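Local coordinates for protein bradyzoite pseudokinase 1 (Toxoplasma gondii, PDB 6M7Z) that is a divergent, atypical kinase-fold protein, lacking the glycine-rich loop, that regulates membrane ultrastructure of the parasitophorous vacuole, at residues A[140-152]-A[259-271]. Sequence-based numbering, arbitrary orientation.
Sequences GRSHPDVQVLAAN and GAVRQDHLELLDK
Q147 lays its CB over one face of the H265 imidazole, 3.5 Å from the ring centroid, a CH-pi contact. With CG anti to the backbone N (chi1 -179°) and the chain extended beyond it, Q147 runs obliquely across the ring, its amide plane tilted 36° from the imidazole; OE1 stays 3.6 Å from H265 CE1, while NE2 is hydrogen-bonded to the carbonyl of L295. R262 lays NE over the opposite face near the rim, so the imidazole is sandwiched between the two side chains; a salt bridge from R262 NH2 to D264 OD2, 2.8 Å long, ties down the arginine. D145 caps helix 146-152: its OD1 accepts weak bonds from the N atoms of Q147 and V148, with the carboxylate nearly parallel to the H265 ring.

Deeper in, V146 splits its two methyls. CG1, anti to the backbone N, meets L269 CD2 at 3.6 Å, whereas CG2 turns to L266 CD2, 4.0 Å away. One turn on, A150 CB touches L269 CD1, and F241 of helix 230-248 packs against both A150 and L269. Before the helices, V261 CG2 reaches P144 O at 3.4 Å and also rests on H143 CB, and A260 CB sits against the D145 backbone. A water joins the two segments here, accepting from V146 N and R262 N and thereby bridging the N-terminal ends of both helices.

The short helix segments run at 34° to each other, 9.8 Å apart at closest approach. Helices 146-161, 230-248 and 263-276 probably correspond to αE, αF and αH of the protein kinase C-lobe, with the αF equivalent touching V146, A150 and L269 and completing the apolar cluster.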
loop_
_atom_site.group_PDB
_atom_site.type_symbol
_atom_site.label_atom_id
_atom_site.label_comp_id
_atom_site.label_asym_id
_atom_site.label_seq_id
_atom_site.Cartn_x
_atom_site.Cartn_y
_atom_site.Cartn_z
ATOM N N GLY A 140 -19.536 -4.524 -3.329
ATOM C CA GLY A 140 -20.410 -3.526 -3.938
ATOM C C GLY A 140 -20.631 -2.319 -3.041
ATOM O O GLY A 140 -21.526 -1.516 -3.311
ATOM N N ARG A 141 -19.793 -2.186 -2.006
ATOM C CA ARG A 141 -19.894 -1.131 -0.998
ATOM C C ARG A 141 -19.742 0.265 -1.631
ATOM O O ARG A 141 -20.294 1.244 -1.116
ATOM C CB ARG A 141 -18.827 -1.344 0.080
ATOM C CG ARG A 141 -18.890 -0.342 1.227
ATOM C CD ARG A 141 -18.114 -0.726 2.473
ATOM N NE ARG A 141 -16.741 -1.157 2.230
ATOM C CZ ARG A 141 -15.724 -0.961 3.066
ATOM N NH1 ARG A 141 -15.818 -0.039 4.008
ATOM N NH2 ARG A 141 -14.621 -1.687 2.968
ATOM N N SER A 142 -18.952 0.363 -2.700
ATOM C CA SER A 142 -18.567 1.653 -3.237
ATOM C C SER A 142 -18.577 1.602 -4.758
ATOM O O SER A 142 -18.233 0.598 -5.358
ATOM C CB SER A 142 -17.231 2.048 -2.692
ATOM O OG SER A 142 -17.303 2.280 -1.295
ATOM N N HIS A 143 -19.031 2.701 -5.353
ATOM C CA HIS A 143 -19.089 2.844 -6.808
ATOM C C HIS A 143 -18.244 4.062 -7.159
ATOM O O HIS A 143 -18.712 5.191 -7.132
ATOM C CB HIS A 143 -20.537 2.901 -7.328
ATOM C CG HIS A 143 -21.361 1.693 -7.012
ATOM N ND1 HIS A 143 -22.183 1.663 -5.907
ATOM C CD2 HIS A 143 -21.441 0.459 -7.571
ATOM C CE1 HIS A 143 -22.759 0.480 -5.811
ATOM N NE2 HIS A 143 -22.299 -0.284 -6.801
ATOM N N PRO A 144 -16.944 3.872 -7.454
ATOM C CA PRO A 144 -16.037 4.993 -7.686
ATOM C C PRO A 144 -16.105 5.531 -9.122
ATOM O O PRO A 144 -16.652 4.878 -10.030
ATOM C CB PRO A 144 -14.667 4.342 -7.495
ATOM C CG PRO A 144 -14.873 2.940 -8.040
ATOM C CD PRO A 144 -16.282 2.571 -7.616
ATOM N N ASP A 145 -15.525 6.715 -9.311
ATOM C CA ASP A 145 -15.159 7.213 -10.617
ATOM C C ASP A 145 -13.983 6.352 -11.116
ATOM O O ASP A 145 -12.864 6.435 -10.601
ATOM C CB ASP A 145 -14.849 8.710 -10.521
ATOM C CG ASP A 145 -14.524 9.395 -11.830
ATOM O OD1 ASP A 145 -14.039 8.711 -12.741
ATOM O OD2 ASP A 145 -14.751 10.625 -11.918
ATOM N N VAL A 146 -14.260 5.514 -12.121
ATOM C CA VAL A 146 -13.310 4.546 -12.666
ATOM C C VAL A 146 -12.083 5.270 -13.244
ATOM O O VAL A 146 -10.946 4.822 -13.094
ATOM C CB VAL A 146 -13.991 3.665 -13.725
ATOM C CG1 VAL A 146 -12.999 2.824 -14.505
ATOM C CG2 VAL A 146 -15.034 2.775 -13.076
ATOM N N GLN A 147 -12.333 6.372 -13.946
ATOM C CA GLN A 147 -11.290 7.116 -14.626
ATOM C C GLN A 147 -10.265 7.623 -13.599
ATOM O O GLN A 147 -9.059 7.490 -13.791
ATOM C CB GLN A 147 -11.929 8.271 -15.399
ATOM C CG GLN A 147 -10.934 9.119 -16.168
ATOM C CD GLN A 147 -11.496 10.457 -16.576
ATOM O OE1 GLN A 147 -12.388 11.007 -15.926
ATOM N NE2 GLN A 147 -10.990 10.970 -17.683
ATOM N N VAL A 148 -10.771 8.199 -12.508
ATOM C CA VAL A 148 -9.933 8.853 -11.508
ATOM C C VAL A 148 -9.210 7.792 -10.670
ATOM O O VAL A 148 -8.051 7.989 -10.306
ATOM C CB VAL A 148 -10.758 9.815 -10.630
ATOM C CG1 VAL A 148 -9.921 10.407 -9.497
ATOM C CG2 VAL A 148 -11.373 10.931 -11.470
ATOM N N LEU A 149 -9.891 6.676 -10.378
ATOM C CA LEU A 149 -9.293 5.598 -9.582
ATOM C C LEU A 149 -8.101 5.012 -10.339
ATOM O O LEU A 149 -7.013 4.843 -9.780
ATOM C CB LEU A 149 -10.332 4.512 -9.289
ATOM C CG LEU A 149 -9.813 3.305 -8.503
ATOM C CD1 LEU A 149 -9.154 3.723 -7.204
ATOM C CD2 LEU A 149 -10.950 2.361 -8.195
ATOM N N ALA A 150 -8.314 4.736 -11.625
ATOM C CA ALA A 150 -7.281 4.170 -12.482
ATOM C C ALA A 150 -6.081 5.118 -12.554
ATOM O O ALA A 150 -4.947 4.682 -12.505
ATOM C CB ALA A 150 -7.847 3.887 -13.848
ATOM N N ALA A 151 -6.357 6.422 -12.647
ATOM C CA ALA A 151 -5.305 7.432 -12.754
ATOM C C ALA A 151 -4.534 7.514 -11.420
ATOM O O ALA A 151 -3.313 7.619 -11.420
ATOM C CB ALA A 151 -5.901 8.763 -13.145
ATOM N N ASN A 152 -5.279 7.465 -10.305
ATOM C CA ASN A 152 -4.741 7.440 -8.928
ATOM C C ASN A 152 -3.772 6.245 -8.791
ATOM O O ASN A 152 -2.666 6.373 -8.251
ATOM C CB ASN A 152 -5.907 7.450 -7.928
ATOM C CG ASN A 152 -5.530 7.773 -6.489
ATOM O OD1 ASN A 152 -4.477 7.362 -6.000
ATOM N ND2 ASN A 152 -6.404 8.482 -5.782
ATOM N N GLY A 259 -23.087 4.521 -9.242
ATOM C CA GLY A 259 -23.047 5.890 -8.703
ATOM C C GLY A 259 -22.305 6.831 -9.640
ATOM O O GLY A 259 -22.919 7.521 -10.429
ATOM N N ALA A 260 -20.970 6.815 -9.566
ATOM C CA ALA A 260 -20.067 7.544 -10.473
ATOM C C ALA A 260 -19.501 6.612 -11.562
ATOM O O ALA A 260 -18.684 7.057 -12.386
ATOM C CB ALA A 260 -18.955 8.179 -9.666
ATOM N N VAL A 261 -19.929 5.338 -11.573
ATOM C CA VAL A 261 -19.431 4.335 -12.525
ATOM C C VAL A 261 -20.071 4.590 -13.893
ATOM O O VAL A 261 -21.282 4.461 -14.024
ATOM C CB VAL A 261 -19.705 2.887 -12.069
ATOM C CG1 VAL A 261 -19.264 1.881 -13.131
ATOM C CG2 VAL A 261 -19.044 2.579 -10.726
ATOM N N ARG A 262 -19.229 4.916 -14.884
ATOM C CA ARG A 262 -19.624 5.238 -16.255
ATOM C C ARG A 262 -19.179 4.127 -17.216
ATOM O O ARG A 262 -18.037 3.674 -17.170
ATOM C CB ARG A 262 -18.984 6.554 -16.707
ATOM C CG ARG A 262 -19.425 7.791 -15.932
ATOM C CD ARG A 262 -18.746 9.059 -16.438
ATOM N NE ARG A 262 -18.964 9.279 -17.866
ATOM C CZ ARG A 262 -18.303 10.151 -18.616
ATOM N NH1 ARG A 262 -17.512 11.051 -18.061
ATOM N NH2 ARG A 262 -18.444 10.109 -19.933
ATOM N N GLN A 263 -20.081 3.740 -18.120
ATOM C CA GLN A 263 -19.867 2.635 -19.037
ATOM C C GLN A 263 -18.747 2.946 -20.052
ATOM O O GLN A 263 -17.991 2.046 -20.450
ATOM C CB GLN A 263 -21.174 2.263 -19.742
ATOM C CG GLN A 263 -21.129 0.907 -20.443
ATOM C CD GLN A 263 -20.883 -0.243 -19.491
ATOM O OE1 GLN A 263 -21.323 -0.235 -18.332
ATOM N NE2 GLN A 263 -20.166 -1.250 -19.975
ATOM N N ASP A 264 -18.630 4.209 -20.477
ATOM C CA ASP A 264 -17.622 4.588 -21.479
ATOM C C ASP A 264 -16.217 4.544 -20.846
ATOM O O ASP A 264 -15.236 4.187 -21.524
ATOM C CB ASP A 264 -17.964 5.927 -22.152
ATOM C CG ASP A 264 -17.888 7.160 -21.262
ATOM O OD1 ASP A 264 -18.312 7.076 -20.084
ATOM O OD2 ASP A 264 -17.419 8.206 -21.762
ATOM N N HIS A 265 -16.110 4.898 -19.559
ATOM C CA HIS A 265 -14.841 4.771 -18.808
ATOM C C HIS A 265 -14.407 3.302 -18.737
ATOM O O HIS A 265 -13.237 3.002 -18.929
ATOM C CB HIS A 265 -14.963 5.374 -17.396
ATOM C CG HIS A 265 -14.943 6.870 -17.339
ATOM N ND1 HIS A 265 -15.251 7.559 -16.178
ATOM C CD2 HIS A 265 -14.727 7.805 -18.291
ATOM C CE1 HIS A 265 -15.179 8.856 -16.409
ATOM N NE2 HIS A 265 -14.859 9.035 -17.700
ATOM N N LEU A 266 -15.359 2.400 -18.462
ATOM C CA LEU A 266 -15.080 0.958 -18.317
ATOM C C LEU A 266 -14.538 0.379 -19.630
ATOM O O LEU A 266 -13.589 -0.412 -19.606
ATOM C CB LEU A 266 -16.342 0.206 -17.888
ATOM C CG LEU A 266 -16.720 0.322 -16.415
ATOM C CD1 LEU A 266 -18.092 -0.286 -16.140
ATOM C CD2 LEU A 266 -15.667 -0.327 -15.534
ATOM N N GLU A 267 -15.144 0.765 -20.756
ATOM C CA GLU A 267 -14.754 0.239 -22.061
ATOM C C GLU A 267 -13.323 0.708 -22.372
ATOM O O GLU A 267 -12.493 -0.076 -22.847
ATOM C CB GLU A 267 -15.765 0.631 -23.144
ATOM C CG GLU A 267 -17.127 -0.028 -22.966
ATOM C CD GLU A 267 -18.258 0.499 -23.843
ATOM O OE1 GLU A 267 -18.002 0.824 -25.016
ATOM O OE2 GLU A 267 -19.412 0.589 -23.347
ATOM N N LEU A 268 -13.031 1.973 -22.059
ATOM C CA LEU A 268 -11.703 2.550 -22.294
ATOM C C LEU A 268 -10.655 1.874 -21.389
ATOM O O LEU A 268 -9.551 1.566 -21.847
ATOM C CB LEU A 268 -11.749 4.064 -22.060
ATOM C CG LEU A 268 -12.470 4.877 -23.139
ATOM C CD1 LEU A 268 -12.539 6.347 -22.744
ATOM C CD2 LEU A 268 -11.815 4.708 -24.515
ATOM N N LEU A 269 -11.003 1.624 -20.115
ATOM C CA LEU A 269 -10.082 0.972 -19.192
ATOM C C LEU A 269 -9.806 -0.471 -19.651
ATOM O O LEU A 269 -8.667 -0.941 -19.573
ATOM C CB LEU A 269 -10.657 0.997 -17.776
ATOM C CG LEU A 269 -9.735 0.435 -16.689
ATOM C CD1 LEU A 269 -8.352 1.068 -16.748
ATOM C CD2 LEU A 269 -10.327 0.625 -15.308
ATOM N N ASP A 270 -10.834 -1.151 -20.169
ATOM C CA ASP A 270 -10.675 -2.520 -20.673
ATOM C C ASP A 270 -9.655 -2.553 -21.824
ATOM O O ASP A 270 -8.818 -3.456 -21.881
ATOM C CB ASP A 270 -12.008 -3.130 -21.114
ATOM C CG ASP A 270 -12.177 -4.598 -20.735
ATOM O OD1 ASP A 270 -11.442 -5.086 -19.838
ATOM O OD2 ASP A 270 -13.082 -5.234 -21.297
ATOM N N LYS A 271 -9.729 -1.562 -22.721
ATOM C CA LYS A 271 -8.810 -1.446 -23.872
ATOM C C LYS A 271 -7.383 -1.166 -23.382
ATOM O O LYS A 271 -6.433 -1.753 -23.909
ATOM C CB LYS A 271 -9.260 -0.344 -24.844
ATOM C CG LYS A 271 -10.341 -0.798 -25.825
ATOM C CD LYS A 271 -11.094 0.276 -26.571
ATOM C CE LYS A 271 -12.460 -0.231 -27.006
ATOM N NZ LYS A 271 -13.181 0.745 -27.854
HETATM O O HOH W 1 -16.894 5.766 -13.610
#